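Local coordinates for aminotransferase (Bacillus subtilis, PDB 6L1O), which transfers amino groups with the help of pyridoxal 5'-phosphate and takes part in making the dipeptide antibiotic bacilysin, at residues W315-P320 and V366-V371; V350-G355 and R378-R383; L142-L147 and F358-K363. All coordinates share one frame; numbering follows the deposited sequence.

Overall arrangement
From the N terminus, the chain first passes residues 142-147, an edge strand of the large central sheet. Contact 3 returns to it only after 210 intervening residues, at the turn 358-363. In between, residues 315-320 follow the long helix 289-313; contact 1 closes a loop of 45 residues when they meet strand 365-369. Contact 2 closes the shortest loop, 22 residues, between 350-355 and helix 374-385. None of the three nests inside another, for their segments alternate in every pairing. Contacts 1 and 2 build the C-terminal part, meeting at the neighbouring strands 353-354 and 365-369, where Arg367 N probably bonds to Thr353 O. Contact 3 ties this part to the central sheet.

Contact 1 of 3, residues W315-P320 and V366-V371; sequences WKMEKP and VRISMV
Trp315 and Ile368 approach each other from opposite directions: the CD1 methyl of Ile368 lies 3.9 Å from Trp315 CH2, oblique to the ring. The tryptophan reaches that far because its CG stands anti to the backbone N (chi1 -164°), which sends the six-membered ring toward strand 365-369. Met317 comes in at about a right angle to the isoleucine. The Met317 chain runs extended beyond CG and sets CE 3.8 Å from Ile368 CD1. Met317 CE also sits over one face of the indole, 3.3 Å above the Trp315 plane and over its centre, so a single carbon closes a three-way apolar cluster. Val366 completes the group from another direction: its CG2 lies at the ring edge, near the plane, 4.2 Å from Trp315 CH2.

Each residue type suits its place. The long, unbranched methionine can lay its methyl against an indole face, while the extended arm of isoleucine spans the gap from a strand whose backbone stays far away, the CA atoms of Met317 and Ile368 being 10.6 Å apart. The one polar atom of the indole, NE1, is satisfied by Glu329 O, and the ring also stacks with Phe391. Between Val366 and Ile368, Arg367 turns to the other side of the strand and bonds to Asn178, a residue of the pyridoxal phosphate pocket. Thus one face of the strand serves the cofactor side and the other a hydrophobic core, that of the antiparallel sheet and covering helices which belong to the small domain of class I aminotransferases.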
# COMPACT_ATOMS: atom_id res chain seq x y z
N TRP B 315 42.58 -5.56 -3.64
CA TRP B 315 41.25 -6.22 -3.71
C TRP B 315 40.68 -6.14 -5.13
O TRP B 315 40.13 -5.12 -5.52
CB TRP B 315 40.29 -5.58 -2.71
CG TRP B 315 39.04 -6.38 -2.41
CD1 TRP B 315 38.72 -7.62 -2.90
CD2 TRP B 315 38.01 -6.02 -1.52
NE1 TRP B 315 37.52 -8.04 -2.36
CE2 TRP B 315 37.07 -7.08 -1.50
CE3 TRP B 315 37.77 -4.89 -0.71
CZ2 TRP B 315 35.93 -7.04 -0.74
CZ3 TRP B 315 36.59 -4.86 0.05
CH2 TRP B 315 35.70 -5.93 0.03
N LYS B 316 40.85 -7.21 -5.91
CA LYS B 316 40.43 -7.19 -7.29
C LYS B 316 38.92 -7.54 -7.34
O LYS B 316 38.49 -8.49 -6.71
CB LYS B 316 41.26 -8.19 -8.15
N MET B 317 38.15 -6.74 -8.06
CA MET B 317 36.68 -6.90 -8.17
C MET B 317 36.32 -6.88 -9.63
O MET B 317 36.85 -6.08 -10.39
CB MET B 317 35.94 -5.76 -7.46
CG MET B 317 36.21 -5.62 -5.98
SD MET B 317 35.65 -4.02 -5.32
CE MET B 317 36.03 -4.20 -3.60
N GLU B 318 35.41 -7.74 -10.03
CA GLU B 318 34.84 -7.70 -11.36
C GLU B 318 33.95 -6.47 -11.45
O GLU B 318 33.27 -6.16 -10.50
CB GLU B 318 34.00 -8.96 -11.64
CG GLU B 318 33.97 -9.36 -13.10
CD GLU B 318 35.27 -10.04 -13.49
OE1 GLU B 318 35.60 -11.08 -12.89
OE2 GLU B 318 35.97 -9.53 -14.38
N LYS B 319 34.01 -5.75 -12.56
CA LYS B 319 33.11 -4.62 -12.76
C LYS B 319 31.72 -5.18 -13.15
O LYS B 319 31.63 -6.04 -14.03
CB LYS B 319 33.62 -3.66 -13.81
CG LYS B 319 34.87 -2.87 -13.36
CD LYS B 319 35.12 -1.70 -14.28
CE LYS B 319 36.42 -1.04 -13.87
NZ LYS B 319 36.79 0.03 -14.82
N PRO B 320 30.66 -4.72 -12.48
CA PRO B 320 29.32 -5.20 -12.83
C PRO B 320 28.92 -4.86 -14.25
O PRO B 320 29.29 -3.80 -14.76
CB PRO B 320 28.42 -4.44 -11.83
CG PRO B 320 29.24 -3.23 -11.44
CD PRO B 320 30.61 -3.76 -11.36
N VAL B 366 30.50 -10.14 -0.74
CA VAL B 366 29.78 -9.06 -0.13
C VAL B 366 29.25 -8.18 -1.28
O VAL B 366 29.87 -8.11 -2.36
CB VAL B 366 30.59 -8.25 0.89
CG1 VAL B 366 30.90 -9.06 2.13
CG2 VAL B 366 31.89 -7.69 0.29
N ARG B 367 28.12 -7.51 -1.04
CA ARG B 367 27.57 -6.53 -1.99
C ARG B 367 27.93 -5.11 -1.54
O ARG B 367 27.75 -4.76 -0.37
CB ARG B 367 26.05 -6.65 -2.09
CG ARG B 367 25.49 -5.90 -3.29
CD ARG B 367 23.98 -5.73 -3.19
NE ARG B 367 23.64 -4.89 -2.09
CZ ARG B 367 22.42 -4.51 -1.74
NH1 ARG B 367 21.36 -4.94 -2.42
NH2 ARG B 367 22.27 -3.68 -0.71
N ILE B 368 28.41 -4.31 -2.46
CA ILE B 368 28.94 -2.99 -2.13
C ILE B 368 28.27 -1.99 -3.06
O ILE B 368 28.28 -2.19 -4.26
CB ILE B 368 30.48 -2.91 -2.30
CG1 ILE B 368 31.21 -4.03 -1.54
CG2 ILE B 368 31.04 -1.56 -1.85
CD1 ILE B 368 32.74 -3.95 -1.66
N SER B 369 27.61 -1.00 -2.51
CA SER B 369 26.77 -0.18 -3.40
C SER B 369 27.44 1.13 -3.69
O SER B 369 28.08 1.71 -2.80
CB SER B 369 25.39 0.07 -2.81
OG SER B 369 25.55 0.46 -1.50
N MET B 370 27.23 1.61 -4.88
CA MET B 370 27.93 2.80 -5.35
C MET B 370 26.98 4.02 -5.28
O MET B 370 27.09 4.94 -6.08
CB MET B 370 28.42 2.61 -6.73
CG MET B 370 29.42 1.48 -6.92
SD MET B 370 31.00 1.81 -6.18
CE MET B 370 30.88 0.87 -4.68
N VAL B 371 26.09 4.02 -4.31
CA VAL B 371 25.19 5.18 -4.05
C VAL B 371 25.76 6.06 -2.94
O VAL B 371 25.07 6.45 -2.02
CB VAL B 371 23.73 4.72 -3.72
CG1 VAL B 371 23.05 4.16 -4.94
CG2 VAL B 371 23.66 3.76 -2.52

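Contact 2 of 3, residues V350-G355 and R378-R383; sequences VVVTPG and REFVTR
Helix 374-385 packs against a strand region of the small domain, built largely from the C-terminal part of the chain, with Phe380 lodged against Val350 and Val352. The phenylalanine leaves the helix with CG anti to the backbone N (chi1 177°), which carries its ring across to the valines; both cross it at about a right angle. Val350 reaches the ring obliquely: its CB is 3.5 Å from Phe380 CD1, and its CG2 3.5 Å from Phe380 CE1. Val352 instead meets the ring at its edge, CG1 lying 3.6 Å from Phe380 CZ. Compact beta-branched residues suit a strand and offer methyls that fit closely round an aromatic ring.

One helical turn on, Arg383 slides past Val350 in the opposite direction, its CD 4.1 Å from Val350 CG1. The aliphatic part thus adds to the apolar cover. Arg383 NE forms a salt bridge of 2.9 Å with Glu379 OE2, which lies in the guanidinium plane; the N-H...O angle is 170°. Arg383 NH1 bonds to His33 O.

Val350 also touches Leu344 of helix 337-348 and Ile35 of strand 35-36, the parallel partner of strand 350-351. From helix 374-385, Val381 packs on helix 289-313.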
# COMPACT_ATOMS: atom_id res chain seq x y z
N VAL B 350 32.87 0.53 8.60
CA VAL B 350 32.18 0.60 7.27
C VAL B 350 31.14 -0.52 7.16
O VAL B 350 31.29 -1.57 7.80
CB VAL B 350 33.18 0.50 6.13
CG1 VAL B 350 34.20 1.65 6.25
CG2 VAL B 350 33.89 -0.84 6.07
N VAL B 351 30.11 -0.28 6.35
CA VAL B 351 29.07 -1.27 6.09
C VAL B 351 29.09 -1.73 4.67
O VAL B 351 29.00 -0.92 3.73
CB VAL B 351 27.67 -0.71 6.42
CG1 VAL B 351 26.57 -1.75 6.08
CG2 VAL B 351 27.62 -0.31 7.86
N VAL B 352 29.27 -3.03 4.50
CA VAL B 352 28.95 -3.75 3.24
C VAL B 352 27.83 -4.78 3.52
O VAL B 352 27.63 -5.16 4.67
CB VAL B 352 30.15 -4.42 2.60
CG1 VAL B 352 31.22 -3.38 2.28
CG2 VAL B 352 30.72 -5.49 3.51
N THR B 353 27.13 -5.24 2.50
CA THR B 353 26.07 -6.21 2.72
C THR B 353 26.66 -7.61 2.59
O THR B 353 27.20 -7.94 1.55
CB THR B 353 24.93 -6.08 1.71
OG1 THR B 353 24.63 -4.71 1.48
CG2 THR B 353 23.67 -6.82 2.23
N PRO B 354 26.50 -8.45 3.62
CA PRO B 354 27.04 -9.80 3.48
C PRO B 354 26.24 -10.57 2.47
O PRO B 354 25.02 -10.48 2.45
CB PRO B 354 26.94 -10.38 4.92
CG PRO B 354 25.90 -9.58 5.59
CD PRO B 354 25.84 -8.24 4.93
N GLY B 355 26.94 -11.28 1.59
CA GLY B 355 26.32 -11.93 0.48
C GLY B 355 25.30 -12.98 0.88
O GLY B 355 24.38 -13.26 0.16
N ARG B 378 36.22 6.97 -1.20
CA ARG B 378 37.63 7.02 -0.91
C ARG B 378 37.92 6.69 0.53
O ARG B 378 38.89 5.95 0.82
CB ARG B 378 38.26 8.36 -1.27
CG ARG B 378 39.80 8.33 -1.16
CD ARG B 378 40.42 9.70 -1.33
NE ARG B 378 39.92 10.37 -2.54
CZ ARG B 378 40.42 10.24 -3.76
NH1 ARG B 378 41.43 9.41 -3.99
NH2 ARG B 378 39.89 10.93 -4.77
N GLU B 379 37.16 7.26 1.42
CA GLU B 379 37.35 7.06 2.86
C GLU B 379 37.09 5.57 3.28
O GLU B 379 37.82 5.03 4.10
CB GLU B 379 36.42 8.01 3.62
CG GLU B 379 36.48 7.97 5.15
CD GLU B 379 37.82 8.33 5.75
OE1 GLU B 379 38.67 8.96 5.07
OE2 GLU B 379 38.01 7.95 6.95
N PHE B 380 36.14 4.92 2.62
CA PHE B 380 35.93 3.46 2.77
C PHE B 380 37.26 2.70 2.51
O PHE B 380 37.74 1.93 3.37
CB PHE B 380 34.83 3.01 1.78
CG PHE B 380 34.56 1.54 1.78
CD1 PHE B 380 33.61 1.00 2.66
CD2 PHE B 380 35.22 0.69 0.91
CE1 PHE B 380 33.34 -0.36 2.66
CE2 PHE B 380 34.95 -0.67 0.89
CZ PHE B 380 34.01 -1.19 1.76
N VAL B 381 37.90 3.02 1.40
CA VAL B 381 39.16 2.36 1.07
C VAL B 381 40.28 2.74 2.05
O VAL B 381 41.03 1.87 2.52
CB VAL B 381 39.59 2.65 -0.35
CG1 VAL B 381 41.00 2.13 -0.60
CG2 VAL B 381 38.62 2.02 -1.33
N THR B 382 40.37 4.02 2.39
CA THR B 382 41.36 4.50 3.37
C THR B 382 41.28 3.78 4.71
O THR B 382 42.32 3.41 5.30
CB THR B 382 41.23 6.00 3.62
OG1 THR B 382 41.56 6.68 2.41
CG2 THR B 382 42.18 6.50 4.76
N ARG B 383 40.08 3.54 5.18
CA ARG B 383 39.87 2.88 6.46
C ARG B 383 40.23 1.40 6.42
O ARG B 383 40.83 0.88 7.36
CB ARG B 383 38.45 3.07 6.95
CG ARG B 383 38.08 4.51 7.26
CD ARG B 383 36.67 4.56 7.71
NE ARG B 383 36.22 5.89 8.01
CZ ARG B 383 35.09 6.17 8.62
NH1 ARG B 383 34.27 5.16 8.98
NH2 ARG B 383 34.75 7.42 8.81

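Contact 3 of 3, residues L142-L147 and F358-K363; sequences LYEMPL and FGSNGK
Asn361 turns its CG anti to its own carbonyl carbon (chi1 -80°), and this brings the amide toward Pro146: Asn361 ND2 lies 3.6 Å from Pro146 CB and 3.9 Å from Pro146 CA. Glu144, two residues earlier on the same strand, likewise has CG anti to the carbonyl carbon, and an extended continuation (chi2 176°) stretches its carboxylate toward the turn formed by residues 358-363.

No direct hydrogen bond joins the two segments. A water bridges them instead, donating to Glu144 OE2 at 3.2 Å and accepting from Ser360 N at 2.8 Å. A carboxylate on a long arm suits this exposed position at the surface, since it can accept such a bond while remaining in solvent. Ser360 OG stays 4.3 Å from Glu144 OE1, too far for a bond. A second link between strand and turn is Asn125 of the adjoining strand 120-125, whose ND2 is hydrogen-bonded to Ser360 OG and weakly to Glu144 OE1, while its OD1 receives the backbone N-H of Asn361.

The turn is compact: a short 3-10 segment spans 360-362, and Gly362 N bonds to Gly359 O at 3.0 Å. Gly359 enters it with a strongly positive phi (128°), a conformation in which a side chain would press on the preceding carbonyl oxygen, and so a natural place for glycine. Pro146 gives Asn361 a rigid apolar surface. Next to the turn, Phe358 packs on Asn178 of the cofactor pocket. The contact is thus an interdomain one, in which an edge strand of the large, pyridoxal phosphate-binding domain of a class I aminotransferase meets a loop of the small domain beside the active-site region.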
# COMPACT_ATOMS: atom_id res chain seq x y z
N LEU B 142 9.35 -22.48 -1.11
CA LEU B 142 10.41 -21.99 -1.96
C LEU B 142 11.27 -23.12 -2.52
O LEU B 142 11.65 -24.04 -1.78
CB LEU B 142 11.23 -21.00 -1.15
CG LEU B 142 12.55 -20.55 -1.76
CD1 LEU B 142 12.72 -19.05 -1.55
CD2 LEU B 142 13.71 -21.32 -1.14
N TYR B 143 11.56 -23.06 -3.82
CA TYR B 143 12.53 -23.93 -4.46
C TYR B 143 13.61 -23.08 -5.11
O TYR B 143 13.30 -22.24 -5.96
CB TYR B 143 11.84 -24.86 -5.47
CG TYR B 143 12.76 -25.88 -6.10
CD1 TYR B 143 12.89 -27.18 -5.55
CD2 TYR B 143 13.55 -25.57 -7.21
CE1 TYR B 143 13.76 -28.13 -6.12
CE2 TYR B 143 14.43 -26.52 -7.77
CZ TYR B 143 14.52 -27.79 -7.23
OH TYR B 143 15.37 -28.72 -7.80
N GLU B 144 14.87 -23.30 -4.75
CA GLU B 144 16.00 -22.48 -5.23
C GLU B 144 16.48 -22.77 -6.66
O GLU B 144 16.57 -23.92 -7.08
CB GLU B 144 17.15 -22.58 -4.26
CG GLU B 144 16.84 -22.01 -2.90
CD GLU B 144 17.95 -22.19 -1.89
OE1 GLU B 144 19.00 -22.77 -2.22
OE2 GLU B 144 17.78 -21.72 -0.74
N MET B 145 16.74 -21.70 -7.42
CA MET B 145 17.44 -21.80 -8.68
C MET B 145 18.82 -21.18 -8.48
O MET B 145 18.93 -19.98 -8.34
CB MET B 145 16.71 -21.11 -9.81
CG MET B 145 15.25 -21.49 -10.01
SD MET B 145 14.58 -20.60 -11.44
CE MET B 145 14.49 -18.95 -10.73
N PRO B 146 19.89 -22.01 -8.45
CA PRO B 146 21.20 -21.45 -8.14
C PRO B 146 21.79 -20.64 -9.31
O PRO B 146 21.69 -21.01 -10.49
CB PRO B 146 22.03 -22.68 -7.82
CG PRO B 146 21.38 -23.78 -8.53
CD PRO B 146 19.91 -23.49 -8.48
N LEU B 147 22.34 -19.48 -8.98
CA LEU B 147 23.00 -18.65 -10.00
C LEU B 147 24.50 -18.76 -9.76
O LEU B 147 25.02 -18.31 -8.73
CB LEU B 147 22.52 -17.19 -9.92
CG LEU B 147 21.04 -16.89 -9.83
CD1 LEU B 147 20.77 -15.39 -9.82
CD2 LEU B 147 20.25 -17.60 -10.92
N PHE B 358 21.48 -12.74 0.73
CA PHE B 358 20.82 -13.08 -0.54
C PHE B 358 20.66 -14.59 -0.78
O PHE B 358 20.13 -14.99 -1.80
CB PHE B 358 21.61 -12.45 -1.68
CG PHE B 358 21.82 -10.97 -1.53
CD1 PHE B 358 20.82 -10.09 -1.88
CD2 PHE B 358 23.00 -10.47 -0.99
CE1 PHE B 358 20.98 -8.73 -1.69
CE2 PHE B 358 23.18 -9.12 -0.80
CZ PHE B 358 22.15 -8.25 -1.14
N GLY B 359 21.16 -15.40 0.15
CA GLY B 359 21.03 -16.87 0.05
C GLY B 359 22.38 -17.52 0.19
O GLY B 359 23.43 -16.88 0.16
N SER B 360 22.37 -18.84 0.30
CA SER B 360 23.61 -19.61 0.56
C SER B 360 24.68 -19.43 -0.53
O SER B 360 25.88 -19.50 -0.25
CB SER B 360 23.26 -21.10 0.72
OG SER B 360 22.67 -21.57 -0.44
N ASN B 361 24.27 -19.19 -1.76
CA ASN B 361 25.24 -18.98 -2.83
C ASN B 361 25.96 -17.65 -2.80
O ASN B 361 26.83 -17.44 -3.63
CB ASN B 361 24.62 -19.17 -4.20
CG ASN B 361 24.53 -20.60 -4.56
OD1 ASN B 361 25.53 -21.29 -4.51
ND2 ASN B 361 23.31 -21.08 -4.91
N GLY B 362 25.61 -16.80 -1.85
CA GLY B 362 26.32 -15.57 -1.59
C GLY B 362 27.31 -15.59 -0.45
O GLY B 362 27.88 -14.56 -0.12
N LYS B 363 27.55 -16.75 0.17
CA LYS B 363 28.33 -16.83 1.40
C LYS B 363 29.80 -16.37 1.32
O LYS B 363 30.36 -16.02 2.34
CB LYS B 363 28.34 -18.29 1.97
O HOH W 1 19.76 -19.77 0.84